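Pyruvate kinase (Toxoplasma gondii, PDB 3GG8) probably catalyses the last step of glycolysis, the transfer of a phosphoryl group from phosphoenolpyruvate to ADP, giving pyruvate and ATP. Local coordinates at residues E106-L112 / I141-Y145; Y145-S151 / L195-Q201; Q394-R399 / L425-Y429; A411-T417 / Q433-S439. All coordinates share one frame; numbering follows the deposited sequence.

The four contacts form two pairs at far ends of the chain. Contacts 1 and 2 share Y145, have centres about 13 Å apart and lie in the inserted lid (B) domain, which in pyruvate kinases closes over the active site at the mouth of the barrel. Contacts 3 and 4 belong to the alpha/beta (C) domain; their centres are about 12 Å apart, and I426 and A427 of contact 3 pack on I435 of contact 4. Between the pairs stands the eight-stranded barrel: the centres of contacts 1 and 4 are about 52 Å apart, and even contacts 2 and 3 keep about 28 Å between nearest atoms.

Contact 1 of 4, residues E106-L112 / I141-Y145; sequences EIRTGFL and IACSY
R108 and S144 clasp each other through two hydrogen bonds: R108 N donates to S144 OG at 2.9 Å, and S144 N donates to R108 O at 2.8 Å, each with an angle of 159° at the hydrogen. With chi1 at 65°, S144 OG lies between its own backbone N and carbonyl carbon and meets R108 N. A water bound to S144 OG donates to E106 O at 2.6 Å, carrying the polar line two residues back from R108. Farther along, G110 N reaches A142 O at 2.7 Å, but the bond is bent to 133° and its donor stands above the carbonyl plane. Between these ties T109 and C143 form a single bridge of two oppositely running chains.

Apolar contacts accompany these bonds. I107 CG2 touches C143 SG at 3.6 Å and Y145 CB at 3.7 Å, while its CD1 meets the tyrosine ring obliquely. I141 forks: CD1 lies 3.8 Å from T109 CG2, and CG2 runs beside L112 CD2. M193 of strand 193-194 packs on I107, T109 and C143, and T109 OG1 is hydrogen-bonded to K191 N.

Backbone groups and one hydroxyl thus supply all the direct polar ties across this part of the lid domain, with no charged side chain among them, so the pairing probably depends more on the path of the chain than on side-chain charge.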
loop_
_atom_site.group_PDB
_atom_site.type_symbol
_atom_site.label_atom_id
_atom_site.label_comp_id
_atom_site.label_asym_id
_atom_site.label_seq_id
_atom_site.Cartn_x
_atom_site.Cartn_y
_atom_site.Cartn_z
ATOM N N GLU C 106 32.898 -31.140 22.438
ATOM C CA GLU C 106 32.076 -32.339 22.606
ATOM C C GLU C 106 31.938 -32.714 24.071
ATOM O O GLU C 106 32.880 -32.550 24.855
ATOM C CB GLU C 106 32.711 -33.531 21.892
ATOM C CG GLU C 106 32.432 -33.600 20.413
ATOM C CD GLU C 106 32.922 -34.900 19.791
ATOM O OE1 GLU C 106 32.671 -35.083 18.573
ATOM O OE2 GLU C 106 33.548 -35.732 20.506
ATOM N N ILE C 107 30.761 -33.217 24.432
ATOM C CA ILE C 107 30.553 -33.828 25.742
ATOM C C ILE C 107 30.145 -35.271 25.501
ATOM O O ILE C 107 29.304 -35.541 24.635
ATOM C CB ILE C 107 29.495 -33.104 26.599
ATOM C CG1 ILE C 107 29.879 -31.632 26.774
ATOM C CG2 ILE C 107 29.368 -33.780 27.966
ATOM C CD1 ILE C 107 28.787 -30.739 27.339
ATOM N N ARG C 108 30.755 -36.185 26.255
ATOM C CA ARG C 108 30.461 -37.607 26.115
ATOM C C ARG C 108 30.349 -38.312 27.462
ATOM O O ARG C 108 30.957 -37.889 28.459
ATOM C CB ARG C 108 31.518 -38.290 25.220
ATOM C CG ARG C 108 31.159 -38.263 23.738
ATOM C CD ARG C 108 32.299 -38.717 22.842
ATOM N NE ARG C 108 31.842 -39.695 21.840
ATOM C CZ ARG C 108 31.168 -39.408 20.725
ATOM N NH1 ARG C 108 30.803 -40.393 19.906
ATOM N NH2 ARG C 108 30.846 -38.149 20.424
ATOM N N THR C 109 29.559 -39.381 27.493
ATOM C CA THR C 109 29.549 -40.287 28.647
ATOM C C THR C 109 30.853 -41.091 28.665
ATOM O O THR C 109 31.583 -41.122 27.681
ATOM C CB THR C 109 28.351 -41.263 28.639
ATOM O OG1 THR C 109 28.442 -42.128 27.503
ATOM C CG2 THR C 109 27.020 -40.515 28.582
ATOM N N GLY C 110 31.148 -41.729 29.790
ATOM C CA GLY C 110 32.335 -42.564 29.887
ATOM C C GLY C 110 32.088 -44.022 29.554
ATOM O O GLY C 110 31.170 -44.359 28.794
ATOM N N PHE C 111 32.909 -44.885 30.144
ATOM C CA PHE C 111 32.893 -46.315 29.852
ATOM C C PHE C 111 31.994 -47.091 30.804
ATOM O O PHE C 111 31.796 -46.682 31.938
ATOM C CB PHE C 111 34.324 -46.873 29.869
ATOM C CG PHE C 111 35.207 -46.280 28.806
ATOM C CD1 PHE C 111 35.147 -46.748 27.497
ATOM C CD2 PHE C 111 36.081 -45.239 29.109
ATOM C CE1 PHE C 111 35.953 -46.195 26.506
ATOM C CE2 PHE C 111 36.898 -44.677 28.125
ATOM C CZ PHE C 111 36.836 -45.155 26.823
ATOM N N LEU C 112 31.458 -48.205 30.313
ATOM C CA LEU C 112 30.543 -49.059 31.064
ATOM C C LEU C 112 31.195 -50.407 31.400
ATOM O O LEU C 112 32.052 -50.899 30.662
ATOM C CB LEU C 112 29.235 -49.257 30.278
ATOM C CG LEU C 112 28.328 -48.019 30.143
ATOM C CD1 LEU C 112 27.174 -48.236 29.164
ATOM C CD2 LEU C 112 27.803 -47.567 31.514
ATOM N N ILE C 141 27.455 -43.088 36.180
ATOM C CA ILE C 141 28.252 -42.969 34.953
ATOM C C ILE C 141 29.198 -41.759 34.981
ATOM O O ILE C 141 29.033 -40.853 35.804
ATOM C CB ILE C 141 27.363 -42.961 33.645
ATOM C CG1 ILE C 141 26.515 -41.694 33.526
ATOM C CG2 ILE C 141 26.488 -44.222 33.552
ATOM C CD1 ILE C 141 25.947 -41.477 32.110
ATOM N N ALA C 142 30.178 -41.751 34.076
ATOM C CA ALA C 142 31.133 -40.643 33.949
ATOM C C ALA C 142 30.802 -39.750 32.761
ATOM O O ALA C 142 30.204 -40.203 31.784
ATOM C CB ALA C 142 32.530 -41.172 33.828
ATOM N N CYS C 143 31.195 -38.481 32.862
ATOM C CA CYS C 143 30.977 -37.476 31.822
ATOM C C CYS C 143 32.286 -36.718 31.554
ATOM O O CYS C 143 32.969 -36.319 32.496
ATOM C CB CYS C 143 29.863 -36.519 32.260
ATOM S SG CYS C 143 29.733 -34.965 31.349
ATOM N N SER C 144 32.624 -36.517 30.281
ATOM C CA SER C 144 33.917 -35.923 29.890
ATOM C C SER C 144 34.082 -34.455 30.279
ATOM O O SER C 144 35.202 -33.932 30.301
ATOM C CB SER C 144 34.123 -36.065 28.388
ATOM O OG SER C 144 33.156 -35.304 27.694
ATOM N N TYR C 145 32.956 -33.807 30.575
ATOM C CA TYR C 145 32.894 -32.380 30.831
ATOM C C TYR C 145 33.083 -32.093 32.319
ATOM O O TYR C 145 32.160 -32.245 33.117
ATOM C CB TYR C 145 31.568 -31.839 30.287
ATOM C CG TYR C 145 31.293 -30.374 30.531
ATOM C CD1 TYR C 145 30.023 -29.952 30.939
ATOM C CD2 TYR C 145 32.285 -29.399 30.333
ATOM C CE1 TYR C 145 29.749 -28.600 31.166
ATOM C CE2 TYR C 145 32.021 -28.042 30.564
ATOM C CZ TYR C 145 30.752 -27.658 30.983
ATOM O OH TYR C 145 30.469 -26.341 31.204
HETATM O O HOH W 1 33.735 -32.848 27.324
#

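Contact 2 of 4, residues Y145-S151 / L195-Q201; sequences YGALPQS and LPNVKVQ
Y145 OH is gripped from both segments: it accepts from Q201 N at 2.9 Å, with an angle of 161° at the hydrogen, and donates to S151 OG at 2.7 Å. S151 OG donates in turn to A147 O at 2.6 Å, so a directed chain of hydrogen bonds runs from Q201 through two hydroxyls to a carbonyl of the 145-148 beta turn. Each hydroxyl both accepts and donates, which should fix the rotation of its O-H. The amide of Q201 also comes near S151 OG, but the angle is too poor for a bond. Q201 crosses the tyrosine at about a right angle, its amide plane 86° from the ring, and its CB lies 3.3 Å from Y145 OH.

With CG anti to the backbone N (chi1 177°), the Y145 ring extends toward 195-201 and is enclosed on two faces. Over one, L148 N stands 3.6 Å above the plane near the rim, together with A147 C; over the opposite face V200 CG1 lies 4.3 Å above it. L195 CD2 approaches obliquely, 3.6 Å from Y145 CE1. L195 CD1 turns to L148 CD1 at 3.9 Å, while V198 CG1 packs against S151 CB.

L148 and L195 both touch I158 of strand 157-160. The loop 195-201 itself leads from strand 193-194 toward helix 207-217, and K199 touches E260 of helix 259-263 on the way, placing the contact where the lid domain returns to the barrel.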
loop_
_atom_site.group_PDB
_atom_site.type_symbol
_atom_site.label_atom_id
_atom_site.label_comp_id
_atom_site.label_asym_id
_atom_site.label_seq_id
_atom_site.Cartn_x
_atom_site.Cartn_y
_atom_site.Cartn_z
ATOM N N TYR C 145 32.956 -33.807 30.575
ATOM C CA TYR C 145 32.894 -32.380 30.831
ATOM C C TYR C 145 33.083 -32.093 32.319
ATOM O O TYR C 145 32.160 -32.245 33.117
ATOM C CB TYR C 145 31.568 -31.839 30.287
ATOM C CG TYR C 145 31.293 -30.374 30.531
ATOM C CD1 TYR C 145 30.023 -29.952 30.939
ATOM C CD2 TYR C 145 32.285 -29.399 30.333
ATOM C CE1 TYR C 145 29.749 -28.600 31.166
ATOM C CE2 TYR C 145 32.021 -28.042 30.564
ATOM C CZ TYR C 145 30.752 -27.658 30.983
ATOM O OH TYR C 145 30.469 -26.341 31.204
ATOM N N GLY C 146 34.296 -31.673 32.669
ATOM C CA GLY C 146 34.723 -31.536 34.068
ATOM C C GLY C 146 33.978 -30.490 34.878
ATOM O O GLY C 146 33.873 -30.609 36.099
ATOM N N ALA C 147 33.474 -29.468 34.189
ATOM C CA ALA C 147 32.715 -28.384 34.801
ATOM C C ALA C 147 31.202 -28.637 34.817
ATOM O O ALA C 147 30.439 -27.730 35.110
ATOM C CB ALA C 147 33.015 -27.064 34.086
ATOM N N LEU C 148 30.762 -29.854 34.507
ATOM C CA LEU C 148 29.323 -30.183 34.602
ATOM C C LEU C 148 28.625 -29.731 35.911
ATOM O O LEU C 148 27.560 -29.088 35.862
ATOM C CB LEU C 148 29.069 -31.678 34.336
ATOM C CG LEU C 148 27.624 -32.185 34.402
ATOM C CD1 LEU C 148 26.759 -31.553 33.299
ATOM C CD2 LEU C 148 27.564 -33.707 34.363
ATOM N N PRO C 149 29.201 -30.070 37.080
ATOM C CA PRO C 149 28.480 -29.753 38.324
ATOM C C PRO C 149 28.414 -28.255 38.621
ATOM O O PRO C 149 27.592 -27.818 39.435
ATOM C CB PRO C 149 29.296 -30.477 39.405
ATOM C CG PRO C 149 30.216 -31.406 38.676
ATOM C CD PRO C 149 30.482 -30.748 37.357
ATOM N N GLN C 150 29.268 -27.485 37.949
ATOM C CA GLN C 150 29.297 -26.030 38.060
ATOM C C GLN C 150 28.626 -25.335 36.854
ATOM O O GLN C 150 28.768 -24.128 36.662
ATOM C CB GLN C 150 30.750 -25.555 38.209
ATOM C CG GLN C 150 31.415 -25.920 39.565
ATOM C CD GLN C 150 31.995 -27.334 39.595
ATOM O OE1 GLN C 150 32.680 -27.755 38.665
ATOM N NE2 GLN C 150 31.732 -28.062 40.683
ATOM N N SER C 151 27.899 -26.098 36.045
ATOM C CA SER C 151 27.223 -25.557 34.872
ATOM C C SER C 151 25.728 -25.813 34.994
ATOM O O SER C 151 24.890 -24.977 34.654
ATOM C CB SER C 151 27.767 -26.214 33.597
ATOM O OG SER C 151 29.180 -26.081 33.509
ATOM N N LEU C 195 23.239 -30.281 27.021
ATOM C CA LEU C 195 22.899 -29.511 28.216
ATOM C C LEU C 195 21.925 -28.370 27.897
ATOM O O LEU C 195 22.335 -27.213 27.877
ATOM C CB LEU C 195 24.187 -28.951 28.813
ATOM C CG LEU C 195 24.947 -29.660 29.931
ATOM C CD1 LEU C 195 24.844 -31.191 29.946
ATOM C CD2 LEU C 195 26.407 -29.168 29.971
ATOM N N PRO C 196 20.639 -28.692 27.633
ATOM C CA PRO C 196 19.624 -27.690 27.273
ATOM C C PRO C 196 19.621 -26.458 28.197
ATOM O O PRO C 196 19.596 -26.619 29.417
ATOM C CB PRO C 196 18.307 -28.463 27.430
ATOM C CG PRO C 196 18.671 -29.877 27.168
ATOM C CD PRO C 196 20.081 -30.059 27.655
ATOM N N ASN C 197 19.680 -25.252 27.622
ATOM C CA ASN C 197 19.609 -24.000 28.393
ATOM C C ASN C 197 20.841 -23.760 29.302
ATOM O O ASN C 197 20.776 -22.965 30.249
ATOM C CB ASN C 197 18.311 -23.970 29.225
ATOM C CG ASN C 197 17.675 -22.588 29.304
ATOM O OD1 ASN C 197 17.985 -21.675 28.527
ATOM N ND2 ASN C 197 16.752 -22.435 30.248
ATOM N N VAL C 198 21.952 -24.445 29.009
ATOM C CA VAL C 198 23.199 -24.282 29.780
ATOM C C VAL C 198 24.393 -24.023 28.848
ATOM O O VAL C 198 24.630 -24.777 27.901
ATOM C CB VAL C 198 23.488 -25.526 30.684
ATOM C CG1 VAL C 198 24.865 -25.432 31.332
ATOM C CG2 VAL C 198 22.437 -25.679 31.753
ATOM N N LYS C 199 25.136 -22.952 29.112
ATOM C CA LYS C 199 26.341 -22.650 28.349
ATOM C C LYS C 199 27.440 -23.705 28.602
ATOM O O LYS C 199 27.728 -24.050 29.744
ATOM C CB LYS C 199 26.825 -21.222 28.674
ATOM C CG LYS C 199 28.274 -20.947 28.292
ATOM C CD LYS C 199 28.543 -19.490 27.923
ATOM C CE LYS C 199 29.745 -19.416 26.978
ATOM N NZ LYS C 199 29.849 -18.123 26.226
ATOM N N VAL C 200 28.038 -24.220 27.537
ATOM C CA VAL C 200 29.110 -25.208 27.672
ATOM C C VAL C 200 30.449 -24.487 27.813
ATOM O O VAL C 200 30.840 -23.735 26.926
ATOM C CB VAL C 200 29.133 -26.222 26.502
ATOM C CG1 VAL C 200 30.256 -27.232 26.683
ATOM C CG2 VAL C 200 27.779 -26.943 26.396
ATOM N N GLN C 201 31.130 -24.709 28.938
ATOM C CA GLN C 201 32.367 -23.996 29.263
ATOM C C GLN C 201 33.583 -24.656 28.628
ATOM O O GLN C 201 34.588 -24.925 29.294
ATOM C CB GLN C 201 32.564 -23.888 30.780
ATOM C CG GLN C 201 31.524 -23.042 31.512
ATOM C CD GLN C 201 31.683 -23.110 33.035
ATOM O OE1 GLN C 201 32.806 -23.051 33.568
ATOM N NE2 GLN C 201 30.558 -23.229 33.741
#

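Contact 3 of 4, residues Q394-R399 / L425-Y429; sequences QEAVAR and LIAKY
E395 reaches across to K428 and Y429 with an extended chain. From CB, CG is set anti to the backbone N (chi1 -167°) and passes 3.5 Å from Y429 OH. E395 CD then lies 3.5 Å from K428 NZ. OE1 is 3.6 Å from that nitrogen and also near L425 CD2, whereas OE2 takes both hydrogen bonds. Y429 OH donates to the anti lone pair of E395 OE2 at 2.8 Å, and K428 NZ forms a salt bridge to the same atom at 2.9 Å, arriving 41° above the carboxylate plane. Such a pair of donors would favour the ionised acid.

The tyrosine oxygen is itself gripped side-on by R399, whose NH1 (2.8 Å) and NE (3.2 Å) both point to Y429 OH in the guanidinium plane, 80° from the ring. Beside this polar chain the helices pack closely, A398 CB meeting L425 CB at 3.6 Å.

K428 NZ also bonds V304 O of barrel helix 288-305, and Y429 meets the ring of Y380 in helix 376-384. In other contacts of helix 393-407, A396, V397 and R399 pack on V408, V507 and C407 of a second subunit.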
loop_
_atom_site.group_PDB
_atom_site.type_symbol
_atom_site.label_atom_id
_atom_site.label_comp_id
_atom_site.label_asym_id
_atom_site.label_seq_id
_atom_site.Cartn_x
_atom_site.Cartn_y
_atom_site.Cartn_z
ATOM N N GLN C 394 24.468 1.589 -2.931
ATOM C CA GLN C 394 24.585 0.245 -3.467
ATOM C C GLN C 394 23.279 -0.512 -3.359
ATOM O O GLN C 394 22.849 -1.143 -4.315
ATOM C CB GLN C 394 25.667 -0.533 -2.720
ATOM C CG GLN C 394 27.033 0.112 -2.744
ATOM C CD GLN C 394 27.371 0.861 -1.469
ATOM O OE1 GLN C 394 26.635 1.758 -1.013
ATOM N NE2 GLN C 394 28.518 0.508 -0.890
ATOM N N GLU C 395 22.655 -0.471 -2.187
ATOM C CA GLU C 395 21.394 -1.174 -2.003
ATOM C C GLU C 395 20.258 -0.591 -2.849
ATOM O O GLU C 395 19.464 -1.351 -3.416
ATOM C CB GLU C 395 20.990 -1.221 -0.537
ATOM C CG GLU C 395 19.858 -2.211 -0.282
ATOM C CD GLU C 395 19.841 -2.745 1.132
ATOM O OE1 GLU C 395 20.857 -2.593 1.852
ATOM O OE2 GLU C 395 18.802 -3.320 1.524
ATOM N N ALA C 396 20.201 0.740 -2.934
ATOM C CA ALA C 396 19.184 1.436 -3.731
ATOM C C ALA C 396 19.216 1.027 -5.194
ATOM O O ALA C 396 18.171 0.784 -5.790
ATOM C CB ALA C 396 19.317 2.953 -3.586
ATOM N N VAL C 397 20.420 0.961 -5.756
ATOM C CA VAL C 397 20.641 0.574 -7.146
ATOM C C VAL C 397 20.318 -0.908 -7.367
ATOM O O VAL C 397 19.712 -1.259 -8.374
ATOM C CB VAL C 397 22.082 0.944 -7.619
ATOM C CG1 VAL C 397 22.377 0.438 -9.034
ATOM C CG2 VAL C 397 22.253 2.444 -7.595
ATOM N N ALA C 398 20.685 -1.762 -6.408
ATOM C CA ALA C 398 20.349 -3.177 -6.482
ATOM C C ALA C 398 18.819 -3.348 -6.534
ATOM O O ALA C 398 18.285 -4.042 -7.406
ATOM C CB ALA C 398 20.941 -3.931 -5.328
ATOM N N ARG C 399 18.143 -2.675 -5.610
ATOM C CA ARG C 399 16.703 -2.564 -5.564
ATOM C C ARG C 399 16.072 -2.012 -6.866
ATOM O O ARG C 399 15.069 -2.543 -7.350
ATOM C CB ARG C 399 16.351 -1.685 -4.367
ATOM C CG ARG C 399 14.891 -1.516 -4.094
ATOM C CD ARG C 399 14.665 -0.641 -2.866
ATOM N NE ARG C 399 15.043 -1.310 -1.613
ATOM C CZ ARG C 399 14.832 -0.806 -0.394
ATOM N NH1 ARG C 399 15.200 -1.487 0.687
ATOM N NH2 ARG C 399 14.257 0.381 -0.248
ATOM N N LEU C 425 23.573 -8.122 -2.932
ATOM C CA LEU C 425 22.514 -7.122 -2.761
ATOM C C LEU C 425 21.319 -7.366 -3.678
ATOM O O LEU C 425 20.195 -7.156 -3.278
ATOM C CB LEU C 425 23.055 -5.702 -2.937
ATOM C CG LEU C 425 23.936 -5.173 -1.804
ATOM C CD1 LEU C 425 24.504 -3.821 -2.197
ATOM C CD2 LEU C 425 23.151 -5.076 -0.495
ATOM N N ILE C 426 21.570 -7.807 -4.908
ATOM C CA ILE C 426 20.482 -8.124 -5.851
ATOM C C ILE C 426 19.780 -9.423 -5.429
ATOM O O ILE C 426 18.542 -9.492 -5.375
ATOM C CB ILE C 426 21.020 -8.223 -7.293
ATOM C CG1 ILE C 426 21.509 -6.844 -7.764
ATOM C CG2 ILE C 426 19.972 -8.811 -8.245
ATOM C CD1 ILE C 426 22.330 -6.902 -8.986
ATOM N N ALA C 427 20.579 -10.441 -5.105
ATOM C CA ALA C 427 20.047 -11.724 -4.668
ATOM C C ALA C 427 19.099 -11.548 -3.476
ATOM O O ALA C 427 18.033 -12.165 -3.424
ATOM C CB ALA C 427 21.176 -12.676 -4.324
ATOM N N LYS C 428 19.513 -10.701 -2.532
ATOM C CA LYS C 428 18.716 -10.310 -1.356
ATOM C C LYS C 428 17.255 -9.986 -1.706
ATOM O O LYS C 428 16.342 -10.245 -0.921
ATOM C CB LYS C 428 19.392 -9.098 -0.709
ATOM C CG LYS C 428 18.828 -8.634 0.606
ATOM C CD LYS C 428 19.570 -7.396 1.077
ATOM C CE LYS C 428 18.727 -6.590 2.052
ATOM N NZ LYS C 428 19.558 -5.734 2.944
ATOM N N TYR C 429 17.039 -9.428 -2.895
ATOM C CA TYR C 429 15.690 -9.032 -3.330
ATOM C C TYR C 429 14.932 -10.133 -4.056
ATOM O O TYR C 429 13.826 -9.907 -4.512
ATOM C CB TYR C 429 15.712 -7.695 -4.086
ATOM C CG TYR C 429 15.989 -6.586 -3.113
ATOM C CD1 TYR C 429 14.963 -6.080 -2.312
ATOM C CD2 TYR C 429 17.280 -6.101 -2.919
ATOM C CE1 TYR C 429 15.202 -5.099 -1.376
ATOM C CE2 TYR C 429 17.532 -5.111 -1.973
ATOM C CZ TYR C 429 16.485 -4.621 -1.202
ATOM O OH TYR C 429 16.694 -3.647 -0.252
#

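Contact 4 of 4, residues A411-T417 / Q433-S439; sequences AIILALT and QPILALS
A415 and A437 lie side by side where the two strands come closest, A415 CA standing 4.5 Å from A437 CA, and here L438 N donates to A415 O at 2.7 Å. Strands 412-416 and 435-439 run parallel, crossing at -24°, and are laced by alternating bonds, I413 and A415 each donating to and accepting from the partner chain; T417 N closes the ladder on L438 O. Beyond it S439, its OG anti to the backbone N (chi1 -167°), swings the hydroxyl to T417 O at 2.6 Å, a side-chain bond that prolongs the ladder. A415 CB also touches I435 CG2 at 3.9 Å on the face it shares with I413 and A437. On the other face leucines pair in file, L416 CD1 beside L438 CD1 at 4.0 Å and L414 CD2 against L436 CB, each pair pointing the same way.

The solvent side is at the opposite end, where P434 is exposed and A411 partly so. The bond from I413 N to P434 O is still sound, almost straight at 175°. I412 CG2 touches P434 CB at 3.9 Å, the two side chains meeting at about a right angle, and A411 O lies 3.4 Å from P434 CD.

Helix 421-427 covers the alanine face through A423 and I426, while V468 of helix 465-478 lies against L416 and L438. This is a beta-alpha-beta crossover at the heart of an alpha/beta sandwich, the C-domain fold of pyruvate kinases; T417, hydrogen-bonded to E496, opens the loop that in allosteric relatives probably corresponds to the one holding an effector phosphate.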
loop_
_atom_site.group_PDB
_atom_site.type_symbol
_atom_site.label_atom_id
_atom_site.label_comp_id
_atom_site.label_asym_id
_atom_site.label_seq_id
_atom_site.Cartn_x
_atom_site.Cartn_y
_atom_site.Cartn_z
ATOM N N ALA C 411 15.414 -10.877 -19.335
ATOM C CA ALA C 411 15.672 -12.306 -19.307
ATOM C C ALA C 411 16.643 -12.649 -18.180
ATOM O O ALA C 411 16.502 -13.685 -17.517
ATOM C CB ALA C 411 16.200 -12.774 -20.644
ATOM N N ILE C 412 17.624 -11.782 -17.957
ATOM C CA ILE C 412 18.573 -11.980 -16.850
ATOM C C ILE C 412 19.078 -10.669 -16.264
ATOM O O ILE C 412 18.944 -9.612 -16.879
ATOM C CB ILE C 412 19.804 -12.869 -17.242
ATOM C CG1 ILE C 412 20.578 -12.260 -18.411
ATOM C CG2 ILE C 412 19.386 -14.336 -17.538
ATOM C CD1 ILE C 412 21.705 -13.159 -18.892
ATOM N N ILE C 413 19.639 -10.766 -15.061
ATOM C CA ILE C 413 20.326 -9.661 -14.413
ATOM C C ILE C 413 21.822 -9.991 -14.378
ATOM O O ILE C 413 22.229 -11.079 -13.979
ATOM C CB ILE C 413 19.758 -9.369 -12.980
ATOM C CG1 ILE C 413 18.255 -9.026 -13.047
ATOM C CG2 ILE C 413 20.524 -8.227 -12.299
ATOM C CD1 ILE C 413 17.565 -8.877 -11.668
ATOM N N LEU C 414 22.639 -9.070 -14.849
ATOM C CA LEU C 414 24.073 -9.266 -14.785
ATOM C C LEU C 414 24.570 -8.470 -13.587
ATOM O O LEU C 414 24.288 -7.268 -13.468
ATOM C CB LEU C 414 24.752 -8.801 -16.073
ATOM C CG LEU C 414 24.249 -9.352 -17.415
ATOM C CD1 LEU C 414 25.070 -8.811 -18.573
ATOM C CD2 LEU C 414 24.262 -10.876 -17.426
ATOM N N ALA C 415 25.268 -9.153 -12.687
ATOM C CA ALA C 415 25.871 -8.513 -11.522
ATOM C C ALA C 415 27.375 -8.524 -11.699
ATOM O O ALA C 415 28.013 -9.557 -11.529
ATOM C CB ALA C 415 25.475 -9.238 -10.238
ATOM N N LEU C 416 27.944 -7.390 -12.081
ATOM C CA LEU C 416 29.385 -7.281 -12.213
ATOM C C LEU C 416 29.935 -6.952 -10.846
ATOM O O LEU C 416 29.490 -5.989 -10.218
ATOM C CB LEU C 416 29.766 -6.199 -13.217
ATOM C CG LEU C 416 29.630 -6.524 -14.701
ATOM C CD1 LEU C 416 28.142 -6.584 -15.108
ATOM C CD2 LEU C 416 30.392 -5.474 -15.529
ATOM N N THR C 417 30.902 -7.733 -10.376
ATOM C CA THR C 417 31.273 -7.649 -8.959
ATOM C C THR C 417 32.710 -8.066 -8.647
ATOM O O THR C 417 33.217 -9.065 -9.164
ATOM C CB THR C 417 30.277 -8.459 -8.080
ATOM O OG1 THR C 417 30.522 -8.185 -6.701
ATOM C CG2 THR C 417 30.404 -9.970 -8.334
ATOM N N GLN C 433 14.141 -13.185 -12.159
ATOM C CA GLN C 433 15.160 -13.386 -13.189
ATOM C C GLN C 433 16.411 -14.003 -12.588
ATOM O O GLN C 433 16.791 -13.659 -11.450
ATOM C CB GLN C 433 15.549 -12.058 -13.864
ATOM C CG GLN C 433 14.429 -11.319 -14.607
ATOM C CD GLN C 433 13.444 -10.634 -13.674
ATOM O OE1 GLN C 433 13.804 -10.213 -12.570
ATOM N NE2 GLN C 433 12.185 -10.530 -14.108
ATOM N N PRO C 434 17.073 -14.904 -13.350
ATOM C CA PRO C 434 18.388 -15.416 -12.979
ATOM C C PRO C 434 19.403 -14.292 -12.827
ATOM O O PRO C 434 19.327 -13.299 -13.547
ATOM C CB PRO C 434 18.768 -16.269 -14.183
ATOM C CG PRO C 434 17.476 -16.688 -14.772
ATOM C CD PRO C 434 16.606 -15.495 -14.616
ATOM N N ILE C 435 20.336 -14.441 -11.888
ATOM C CA ILE C 435 21.431 -13.490 -11.721
ATOM C C ILE C 435 22.719 -14.154 -12.203
ATOM O O ILE C 435 23.043 -15.255 -11.773
ATOM C CB ILE C 435 21.579 -13.028 -10.237
ATOM C CG1 ILE C 435 20.240 -12.489 -9.694
ATOM C CG2 ILE C 435 22.701 -11.995 -10.087
ATOM C CD1 ILE C 435 20.156 -12.491 -8.166
ATOM N N LEU C 436 23.420 -13.509 -13.135
ATOM C CA LEU C 436 24.739 -13.962 -13.527
ATOM C C LEU C 436 25.769 -12.984 -12.971
ATOM O O LEU C 436 25.879 -11.845 -13.424
ATOM C CB LEU C 436 24.839 -14.121 -15.047
ATOM C CG LEU C 436 26.175 -14.525 -15.697
ATOM C CD1 LEU C 436 26.750 -15.862 -15.196
ATOM C CD2 LEU C 436 25.994 -14.550 -17.230
ATOM N N ALA C 437 26.472 -13.432 -11.942
ATOM C CA ALA C 437 27.534 -12.663 -11.324
ATOM C C ALA C 437 28.831 -12.817 -12.118
ATOM O O ALA C 437 29.308 -13.940 -12.337
ATOM C CB ALA C 437 27.724 -13.110 -9.897
ATOM N N LEU C 438 29.394 -11.686 -12.549
ATOM C CA LEU C 438 30.653 -11.662 -13.325
ATOM C C LEU C 438 31.753 -11.046 -12.488
ATOM O O LEU C 438 31.574 -9.964 -11.916
ATOM C CB LEU C 438 30.481 -10.877 -14.623
ATOM C CG LEU C 438 29.328 -11.295 -15.551
ATOM C CD1 LEU C 438 29.044 -10.202 -16.571
ATOM C CD2 LEU C 438 29.622 -12.622 -16.251
ATOM N N SER C 439 32.890 -11.734 -12.403
ATOM C CA SER C 439 33.942 -11.335 -11.483
ATOM C C SER C 439 35.314 -11.795 -11.972
ATOM O O SER C 439 35.451 -12.853 -12.578
ATOM C CB SER C 439 33.650 -11.898 -10.088
ATOM O OG SER C 439 34.461 -11.299 -9.097
#